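PDB 5V01: competence damage-inducible protein A from Klebsiella pneumoniae subsp. pneumoniae MGH 78578, which is of unknown function but belongs to the CinA family, some members of which deamidate nicotinamide mononucleotide. Local coordinates for residues A[66-69]-A[70-73]; A[78-81]-A[82-86]; A[89-92]-A[93-97]; A[150-153]-A[154-158]. All coordinates share one frame; numbering follows the deposited sequence. Where two conformers were deposited one is given.

Contact 1 (A[66-69]-A[70-73]); sequences SDEA and KRNV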
loop_
_atom_site.group_PDB
_atom_site.type_symbol
_atom_site.label_atom_id
_atom_site.label_comp_id
_atom_site.label_asym_id
_atom_site.label_seq_id
_atom_site.Cartn_x
_atom_site.Cartn_y
_atom_site.Cartn_z
ATOM N N SER A 66 -10.120 -2.610 6.989
ATOM C CA SER A 66 -11.385 -2.796 7.682
ATOM C C SER A 66 -12.545 -2.673 6.674
ATOM O O SER A 66 -12.381 -2.139 5.578
ATOM C CB SER A 66 -11.564 -1.738 8.755
ATOM O OG SER A 66 -11.750 -0.476 8.129
ATOM N N ASP A 67 -13.738 -3.064 7.114
ATOM C CA ASP A 67 -14.940 -2.896 6.311
ATOM C C ASP A 67 -15.182 -1.409 6.076
ATOM O O ASP A 67 -15.508 -0.984 4.964
ATOM C CB ASP A 67 -16.166 -3.528 6.998
ATOM C CG ASP A 67 -16.174 -5.057 6.984
ATOM O OD1 ASP A 67 -15.215 -5.688 6.530
ATOM O OD2 ASP A 67 -17.186 -5.643 7.455
ATOM N N GLU A 68 -15.019 -0.590 7.127
ATOM C CA GLU A 68 -15.242 0.834 6.982
ATOM C C GLU A 68 -14.291 1.488 5.975
ATOM O O GLU A 68 -14.700 2.357 5.197
ATOM C CB GLU A 68 -15.164 1.518 8.355
ATOM C CG GLU A 68 -15.398 3.002 8.269
ATOM C CD GLU A 68 -15.389 3.691 9.617
ATOM O OE1 GLU A 68 -15.142 3.062 10.666
ATOM O OE2 GLU A 68 -15.634 4.913 9.616
ATOM N N ALA A 69 -13.017 1.064 5.981
ATOM C CA ALA A 69 -12.069 1.615 4.999
ATOM C C ALA A 69 -12.478 1.234 3.568
ATOM O O ALA A 69 -12.318 2.027 2.638
ATOM C CB ALA A 69 -10.649 1.177 5.301
ATOM N N LYS A 70 -12.989 0.003 3.403
ATOM C CA LYS A 70 -13.458 -0.415 2.094
ATOM C C LYS A 70 -14.652 0.451 1.596
ATOM O O LYS A 70 -14.699 0.843 0.408
ATOM C CB LYS A 70 -13.804 -1.905 2.120
ATOM C CG LYS A 70 -12.562 -2.797 2.255
ATOM C CD LYS A 70 -12.920 -4.273 2.413
ATOM C CE LYS A 70 -11.682 -5.107 2.608
ATOM N NZ LYS A 70 -11.102 -4.959 3.963
ATOM N N ARG A 71 -15.577 0.758 2.509
ATOM C CA ARG A 71 -16.728 1.625 2.168
ATOM C C ARG A 71 -16.217 3.033 1.823
ATOM O O ARG A 71 -16.567 3.623 0.806
ATOM C CB ARG A 71 -17.751 1.675 3.327
ATOM C CG ARG A 71 -18.362 0.311 3.667
ATOM C CD ARG A 71 -19.599 0.433 4.529
ATOM N NE ARG A 71 -19.342 1.173 5.756
ATOM C CZ ARG A 71 -18.982 0.667 6.932
ATOM N NH1 ARG A 71 -18.816 -0.640 7.125
ATOM N NH2 ARG A 71 -18.733 1.516 7.945
ATOM N N ASN A 72 -15.348 3.557 2.686
ATOM C CA ASN A 72 -14.900 4.955 2.588
ATOM C C ASN A 72 -14.040 5.212 1.335
ATOM O O ASN A 72 -14.271 6.130 0.564
ATOM C CB ASN A 72 -14.111 5.309 3.869
ATOM C CG ASN A 72 -13.610 6.730 3.891
ATOM O OD1 ASN A 72 -14.310 7.641 3.454
ATOM N ND2 ASN A 72 -12.371 6.925 4.386
ATOM N N VAL A 73 -13.035 4.365 1.147
ATOM C CA VAL A 73 -12.037 4.596 0.115
ATOM C C VAL A 73 -12.461 4.051 -1.257
ATOM O O VAL A 73 -12.144 4.628 -2.286
ATOM C CB VAL A 73 -10.679 3.986 0.543
ATOM C CG1 VAL A 73 -9.626 4.183 -0.546
ATOM C CG2 VAL A 73 -10.228 4.603 1.854
HETATM O O HOH W 1 -12.510 -5.811 6.200
#

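Contact 2 (A[78-81]-A[82-86]); sequences AETL and AVHSA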
loop_
_atom_site.group_PDB
_atom_site.type_symbol
_atom_site.label_atom_id
_atom_site.label_comp_id
_atom_site.label_asym_id
_atom_site.label_seq_id
_atom_site.Cartn_x
_atom_site.Cartn_y
_atom_site.Cartn_z
ATOM N N ALA A 78 -22.271 -1.219 1.741
ATOM C CA ALA A 78 -22.477 -1.759 3.089
ATOM C C ALA A 78 -23.216 -3.108 3.025
ATOM O O ALA A 78 -22.890 -4.046 3.753
ATOM C CB ALA A 78 -23.250 -0.769 3.954
ATOM N N GLU A 79 -24.218 -3.155 2.149
ATOM C CA GLU A 79 -25.018 -4.339 1.922
ATOM C C GLU A 79 -24.181 -5.547 1.488
ATOM O O GLU A 79 -24.409 -6.670 1.934
ATOM C CB GLU A 79 -26.079 -3.983 0.876
ATOM C CG GLU A 79 -27.021 -2.871 1.334
ATOM C CD GLU A 79 -26.396 -1.474 1.498
ATOM O OE1 GLU A 79 -25.482 -1.047 0.697
ATOM O OE2 GLU A 79 -26.880 -0.792 2.458
ATOM N N THR A 80 -23.200 -5.302 0.630
ATOM C CA THR A 80 -22.295 -6.355 0.156
ATOM C C THR A 80 -21.488 -6.938 1.309
ATOM O O THR A 80 -21.355 -8.158 1.458
ATOM C CB THR A 80 -21.379 -5.827 -0.948
ATOM O OG1 THR A 80 -22.194 -5.413 -2.051
ATOM C CG2 THR A 80 -20.387 -6.893 -1.389
ATOM N N LEU A 81 -20.949 -6.049 2.127
ATOM C CA LEU A 81 -20.182 -6.488 3.274
ATOM C C LEU A 81 -21.052 -7.197 4.305
ATOM O O LEU A 81 -20.629 -8.210 4.856
ATOM C CB LEU A 81 -19.446 -5.320 3.904
ATOM C CG LEU A 81 -18.334 -4.763 3.011
ATOM C CD1 LEU A 81 -17.986 -3.337 3.390
ATOM C CD2 LEU A 81 -17.092 -5.637 3.018
ATOM N N ALA A 82 -22.279 -6.710 4.519
ATOM C CA ALA A 82 -23.177 -7.354 5.492
ATOM C C ALA A 82 -23.542 -8.796 5.104
ATOM O O ALA A 82 -23.482 -9.699 5.945
ATOM C CB ALA A 82 -24.441 -6.524 5.679
ATOM N N VAL A 83 -23.876 -8.998 3.822
ATOM C CA VAL A 83 -24.332 -10.298 3.314
ATOM C C VAL A 83 -23.176 -11.264 3.077
ATOM O O VAL A 83 -23.244 -12.427 3.479
ATOM C CB VAL A 83 -25.180 -10.131 2.017
ATOM C CG1 VAL A 83 -25.515 -11.473 1.387
ATOM C CG2 VAL A 83 -26.483 -9.376 2.309
ATOM N N HIS A 84 -22.108 -10.766 2.454
ATOM C CA HIS A 84 -21.033 -11.641 1.948
ATOM C C HIS A 84 -19.735 -11.589 2.753
ATOM O O HIS A 84 -18.926 -12.492 2.609
ATOM C CB HIS A 84 -20.732 -11.327 0.475
ATOM C CG HIS A 84 -21.918 -11.454 -0.433
ATOM N ND1 HIS A 84 -22.356 -12.667 -0.911
ATOM C CD2 HIS A 84 -22.715 -10.515 -0.997
ATOM C CE1 HIS A 84 -23.404 -12.473 -1.693
ATOM N NE2 HIS A 84 -23.642 -11.178 -1.765
ATOM N N SER A 85 -19.560 -10.551 3.586
ATOM C CA SER A 85 -18.316 -10.259 4.299
ATOM C C SER A 85 -17.269 -9.691 3.356
ATOM O O SER A 85 -17.409 -9.739 2.133
ATOM C CB SER A 85 -17.737 -11.466 5.053
ATOM O OG SER A 85 -16.876 -12.239 4.234
ATOM N N ALA A 86 -16.212 -9.157 3.951
ATOM C CA ALA A 86 -15.112 -8.624 3.173
ATOM C C ALA A 86 -14.284 -9.701 2.460
ATOM O O ALA A 86 -13.593 -9.387 1.480
ATOM C CB ALA A 86 -14.212 -7.787 4.047
#

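Contact 3 (A[89-92]-A[93-97]); sequences EACV and QEMSS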
loop_
_atom_site.group_PDB
_atom_site.type_symbol
_atom_site.label_atom_id
_atom_site.label_comp_id
_atom_site.label_asym_id
_atom_site.label_seq_id
_atom_site.Cartn_x
_atom_site.Cartn_y
_atom_site.Cartn_z
ATOM N N GLU A 89 -16.092 -13.153 -2.960
ATOM C CA GLU A 89 -16.106 -12.759 -4.359
ATOM C C GLU A 89 -16.712 -11.362 -4.570
ATOM O O GLU A 89 -16.143 -10.537 -5.271
ATOM C CB GLU A 89 -16.872 -13.788 -5.190
ATOM C CG GLU A 89 -16.770 -13.519 -6.676
ATOM C CD GLU A 89 -17.448 -14.550 -7.545
ATOM O OE1 GLU A 89 -18.555 -14.976 -7.207
ATOM O OE2 GLU A 89 -16.885 -14.890 -8.592
ATOM N N ALA A 90 -17.876 -11.099 -3.970
ATOM C CA ALA A 90 -18.553 -9.830 -4.190
ATOM C C ALA A 90 -17.726 -8.643 -3.709
ATOM O O ALA A 90 -17.657 -7.612 -4.373
ATOM C CB ALA A 90 -19.914 -9.828 -3.520
ATOM N N CYS A 91 -17.062 -8.810 -2.574
ATOM C CA CYS A 91 -16.229 -7.726 -2.059
ATOM C C CYS A 91 -15.036 -7.452 -2.958
ATOM O O CYS A 91 -14.783 -6.295 -3.289
ATOM C CB CYS A 91 -15.744 -8.019 -0.669
ATOM S SG CYS A 91 -14.742 -6.652 -0.002
ATOM N N VAL A 92 -14.303 -8.490 -3.364
ATOM C CA VAL A 92 -13.138 -8.232 -4.222
ATOM C C VAL A 92 -13.562 -7.652 -5.575
ATOM O O VAL A 92 -12.860 -6.824 -6.147
ATOM C CB VAL A 92 -12.145 -9.427 -4.378
ATOM C CG1 VAL A 92 -11.405 -9.679 -3.076
ATOM C CG2 VAL A 92 -12.789 -10.681 -4.953
ATOM N N GLN A 93 -14.728 -8.076 -6.097
ATOM C CA GLN A 93 -15.255 -7.422 -7.312
ATOM C C GLN A 93 -15.427 -5.922 -7.090
ATOM O O GLN A 93 -14.955 -5.111 -7.890
ATOM C CB GLN A 93 -16.587 -8.029 -7.751
ATOM C CG GLN A 93 -16.457 -9.406 -8.335
ATOM C CD GLN A 93 -17.774 -10.124 -8.501
ATOM O OE1 GLN A 93 -18.728 -9.900 -7.750
ATOM N NE2 GLN A 93 -17.829 -11.000 -9.483
ATOM N N GLU A 94 -16.104 -5.553 -6.004
ATOM C CA GLU A 94 -16.362 -4.140 -5.751
ATOM C C GLU A 94 -15.083 -3.362 -5.421
ATOM O O GLU A 94 -14.932 -2.207 -5.835
ATOM C CB GLU A 94 -17.420 -3.961 -4.665
ATOM C CG GLU A 94 -18.808 -4.410 -5.125
ATOM C CD GLU A 94 -19.889 -4.165 -4.104
ATOM O OE1 GLU A 94 -19.665 -3.406 -3.175
ATOM O OE2 GLU A 94 -21.002 -4.712 -4.232
ATOM N N MET A 95 -14.161 -3.997 -4.692
ATOM C CA MET A 95 -12.851 -3.356 -4.425
ATOM C C MET A 95 -12.128 -3.055 -5.736
ATOM O O MET A 95 -11.587 -1.957 -5.917
ATOM C CB MET A 95 -11.960 -4.256 -3.565
ATOM C CG MET A 95 -12.358 -4.350 -2.126
ATOM S SD MET A 95 -11.394 -5.529 -1.169
ATOM C CE MET A 95 -9.813 -4.715 -1.095
ATOM N N SER A 96 -12.122 -4.036 -6.653
ATOM C CA SER A 96 -11.401 -3.883 -7.913
ATOM C C SER A 96 -12.022 -2.766 -8.748
ATOM O O SER A 96 -11.318 -1.972 -9.343
ATOM C CB SER A 96 -11.321 -5.204 -8.689
ATOM O OG SER A 96 -12.540 -5.555 -9.320
ATOM N N SER A 97 -13.361 -2.706 -8.773
ATOM C CA SER A 97 -14.027 -1.637 -9.507
ATOM C C SER A 97 -13.737 -0.260 -8.905
ATOM O O SER A 97 -13.503 0.713 -9.654
ATOM C CB SER A 97 -15.541 -1.872 -9.544
ATOM O OG SER A 97 -15.839 -3.055 -10.225
HETATM O O HOH W 2 -20.164 -7.715 -6.586
#

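Contact 4 (A[150-153]-A[154-158]); sequences CETV and VAKAV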
loop_
_atom_site.group_PDB
_atom_site.type_symbol
_atom_site.label_atom_id
_atom_site.label_comp_id
_atom_site.label_asym_id
_atom_site.label_seq_id
_atom_site.Cartn_x
_atom_site.Cartn_y
_atom_site.Cartn_z
ATOM N N CYS A 150 0.729 -16.264 9.091
ATOM C CA CYS A 150 0.200 -15.103 8.385
ATOM C C CYS A 150 1.222 -14.439 7.448
ATOM O O CYS A 150 0.871 -14.047 6.333
ATOM C CB CYS A 150 -0.408 -14.087 9.366
ATOM S SG CYS A 150 0.687 -13.377 10.623
ATOM N N GLU A 151 2.482 -14.348 7.882
ATOM C CA GLU A 151 3.546 -13.805 7.026
ATOM C C GLU A 151 3.678 -14.621 5.741
ATOM O O GLU A 151 3.803 -14.062 4.664
ATOM C CB GLU A 151 4.887 -13.780 7.779
ATOM C CG GLU A 151 6.071 -13.234 6.985
ATOM C CD GLU A 151 7.370 -13.240 7.777
ATOM O OE1 GLU A 151 7.360 -13.588 8.981
ATOM O OE2 GLU A 151 8.413 -12.889 7.188
ATOM N N THR A 152 3.632 -15.945 5.882
ATOM C CA THR A 152 3.718 -16.875 4.754
ATOM C C THR A 152 2.513 -16.764 3.807
ATOM O O THR A 152 2.669 -16.701 2.569
ATOM C CB THR A 152 3.894 -18.326 5.271
ATOM O OG1 THR A 152 5.134 -18.411 5.979
ATOM C CG2 THR A 152 3.870 -19.325 4.146
ATOM N N VAL A 153 1.313 -16.741 4.384
ATOM C CA VAL A 153 0.095 -16.586 3.590
ATOM C C VAL A 153 0.170 -15.284 2.777
ATOM O O VAL A 153 -0.142 -15.266 1.575
ATOM C CB VAL A 153 -1.214 -16.646 4.436
ATOM C CG1 VAL A 153 -2.429 -16.252 3.616
ATOM C CG2 VAL A 153 -1.412 -18.034 5.035
ATOM N N VAL A 154 0.569 -14.196 3.426
ATOM C CA VAL A 154 0.677 -12.926 2.716
ATOM C C VAL A 154 1.645 -13.023 1.529
ATOM O O VAL A 154 1.340 -12.573 0.424
ATOM C CB VAL A 154 1.050 -11.782 3.700
ATOM C CG1 VAL A 154 1.488 -10.527 2.970
ATOM C CG2 VAL A 154 -0.111 -11.478 4.646
ATOM N N ALA A 155 2.825 -13.592 1.759
ATOM C CA ALA A 155 3.838 -13.677 0.700
ATOM C C ALA A 155 3.318 -14.555 -0.455
ATOM O O ALA A 155 3.476 -14.216 -1.623
ATOM C CB ALA A 155 5.151 -14.222 1.246
ATOM N N LYS A 156 2.677 -15.670 -0.109
ATOM C CA LYS A 156 2.085 -16.547 -1.132
ATOM C C LYS A 156 0.999 -15.854 -1.940
ATOM O O LYS A 156 0.881 -16.052 -3.148
ATOM C CB LYS A 156 1.523 -17.807 -0.486
ATOM C CG LYS A 156 2.594 -18.788 -0.015
ATOM C CD LYS A 156 1.960 -19.955 0.723
ATOM C CE LYS A 156 2.987 -21.031 1.053
ATOM N NZ LYS A 156 2.367 -22.143 1.811
ATOM N N ALA A 157 0.180 -15.062 -1.260
ATOM C CA ALA A 157 -0.924 -14.384 -1.927
ATOM C C ALA A 157 -0.421 -13.307 -2.875
ATOM O O ALA A 157 -0.908 -13.161 -3.982
ATOM C CB ALA A 157 -1.859 -13.773 -0.893
ATOM N N VAL A 158 0.590 -12.559 -2.451
ATOM C CA VAL A 158 1.205 -11.571 -3.329
ATOM C C VAL A 158 1.803 -12.250 -4.578
ATOM O O VAL A 158 1.580 -11.800 -5.705
ATOM C CB VAL A 158 2.308 -10.774 -2.578
ATOM C CG1 VAL A 158 3.153 -9.953 -3.554
ATOM C CG2 VAL A 158 1.665 -9.867 -1.511
#

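Contact 1 (A[66-69]-A[70-73])
Lys70 folds back along the turn below it and lays its aliphatic part against Ser66, its CG resting 3.4 Å from Ser66 O. That carbonyl also takes the backbone N-H of Lys70, so the two residues are held together closely, with a bond from Lys70 NZ to Ser66 O that is only weak. A bend at the last torsion (chi4 74°) swings the amine out of line with the chain toward firmer partners, Thr64 O and Ser38 OG. A long chain with a charge at its tip suits this buried place, since its methylenes pack on Cys91 and Met95 while the amine reaches polar groups. One water accepts from Lys70 NZ at 2.8 Å and donates to Asp67 OD1 at 2.7 Å, linking charged ends that do not themselves meet.

Ser66 is the N-cap of helix 67-74: its OG accepts from Ala69 N over 2.9 Å, satisfying an amide that the first turn leaves without a carbonyl, and it bonds as well to Asp59 of the second subunit. Ala69 packs on Thr64 of its own chain and Thr60 of the second subunit.

The outer side is looser. Arg71 lays one face of its guanidinium over Glu68, whose CA stands 3.6 Å above the plane, off toward the rim. Although the carboxylate and guanidinium planes are only 12° apart, Glu68 OE1 remains 4.8 Å from Arg71 NH2, and both side chains are exposed.

Contact 2 (A[78-81]-A[82-86])
Ala82 N donates to Ala78 O over 2.8 Å, the shortest of the four backbone bonds that tie 78-81 to 82-86 within the short helix 78-84. The small methyls suit this exposed flank, where Ala78 lies close against Arg71 of helix 67-74. Two residues on, Thr80 O receives His84 N, and the edge of the His84 imidazole comes up beside the same oxygen, with CD2 at 3.7 Å and the oxygen near the ring plane. Over one face of that ring, above its centre, sits Val83 CG1. The hydroxyl of Thr80 is turned to another partner, Glu94 on helix 89-103.

At the last turn the regular pattern ends. Ser85 N still reaches Leu81 O at 2.9 Å, but the N-H...O angle falls to 134° and the donor stands above the carbonyl plane. Positive phi at Ser85 (74°) takes the chain out of the helix. Its OG then donates to His84 O in the carbonyl plane, on a lone pair, at 2.6 Å, and accepts from Val87 N. A small hydroxyl thus does polar work that the helix no longer does.

Beyond this turn the chain brings Ala86 against Leu81, whose CD2 branch touches Ala86 CB at 3.7 Å. The chemistry is therefore divided: backbone and serine bonds satisfy the helix end, while a leucine-alanine contact, continued by Cys91 and Val76 against Leu81, supplies its nonpolar side.

Contact 3 (A[89-92]-A[93-97])
Gln93 meets Glu89 one turn below it, the two side chains crossing with their flat ends stacked, the amide and carboxylate planes only 10° apart. The touching atoms are Gln93 NE2 and Glu89 CG, 3.9 Å from each other, so the contact is one of packed surfaces. The Gln93 side chain starts with CG beside its backbone N (chi1 -72°), a torsion that draws the extended chain back over Glu89 O, where CG lies at 3.3 Å. Its other amide atom, OE1, accepts a hydrogen bond from a water at 2.9 Å, and that water bonds weakly to Ala90 O. Glutamine suits this partly exposed spot because its methylenes can cover the helix while OE1 accepts from water. The carboxylate of Glu89 is fixed elsewhere, by Thr141.

Val92 comes second. Its CG2 stands between its own backbone N and carbonyl carbon, 3.4 Å from Gln93 N, and its carbonyl takes Ser96 N at 2.9 Å. Ser96 folds its own hydroxyl back to Gln93 O, 2.8 Å from OG, and because Ser97 N also donates there, that carbonyl holds two donors.

Met95, the third, lies over Cys91, SD to SG 3.7 Å, a packing contact between two polarisable sulfurs, that of methionine on a flexible chain, which fit a buried place; the bend at chi3 (70°) then leads the methyl away from Cys91.

In the fold, Val92 rests on Trp130 and Ala132 of strand 128-135, and Met95 on Ala110 and Ser112 of strand 107-113, while Cys91 turns to Leu81 and Lys70 on helices 78-84 and 67-74.

Contact 4 (A[150-153]-A[154-158])
Cys150 O takes the backbone N-H of Val154 at 2.9 Å, one of a run of i to i+4 bonds in the first turns of helix 150-169, the last helix of the chain. Val154 presses on the same oxygen with its CG2 branch, 3.2 Å away, a close carbon-oxygen approach that follows from CG2 standing beside the backbone N. That residue also packs on Asn43 of helix 43-50, and Ala115 lies against it.

Glu151 comes next and bonds through its backbone to Ala155. Its side chain is fully extended, in an exposed position fitting for a carboxylate. Ala155, small and also exposed, lies one turn on.

Thr152 carries the main side-chain contact. Its OG1 is bound to Asp149, and its methyl, CG2, lies anti to the backbone N (the OG1 torsion is -63°), alongside the Lys156 chain, which it touches at CE, 3.6 Å away. The two side chains lie side by side and point the same way. An extended lysine suits this flank: its methylenes pass over Thr152 O, CG being 3.3 Å from that oxygen, and NZ carries on to a bond with Ala147 O.

Val153, buried, faces Val129 on strand 128-135. Its carbonyl accepts from Ala157 N over 2.9 Å; Ala157 is short enough to sit near Phe131 and Phe146, and its CB comes to 3.4 Å from Val153 O.

Overall arrangement
Contacts 1, 2 and 3 lie on successive helices, 67-74, 78-84 and 89-103, and form one packed group with centres 11 to 12 Å apart. Contact 1 meets contact 2 where Arg71 CG touches Leu81 CD1 at 3.7 Å, and contact 3 where Lys70 CD lies 3.8 Å from Cys91 SG. Contacts 2 and 3 meet through a probable hydrogen bond between Thr80 OG1 and Glu94 OE2 (2.6 Å) and packing of Thr80 CG2 on Ala90 CB. Contact 4 stands apart, about 20 Å from contact 3 between centres, on the opposite side of the chain's centre. A bound sodium ion lies about 7 Å from the Cys150 side chain, and one about 11 Å from that of Ser66.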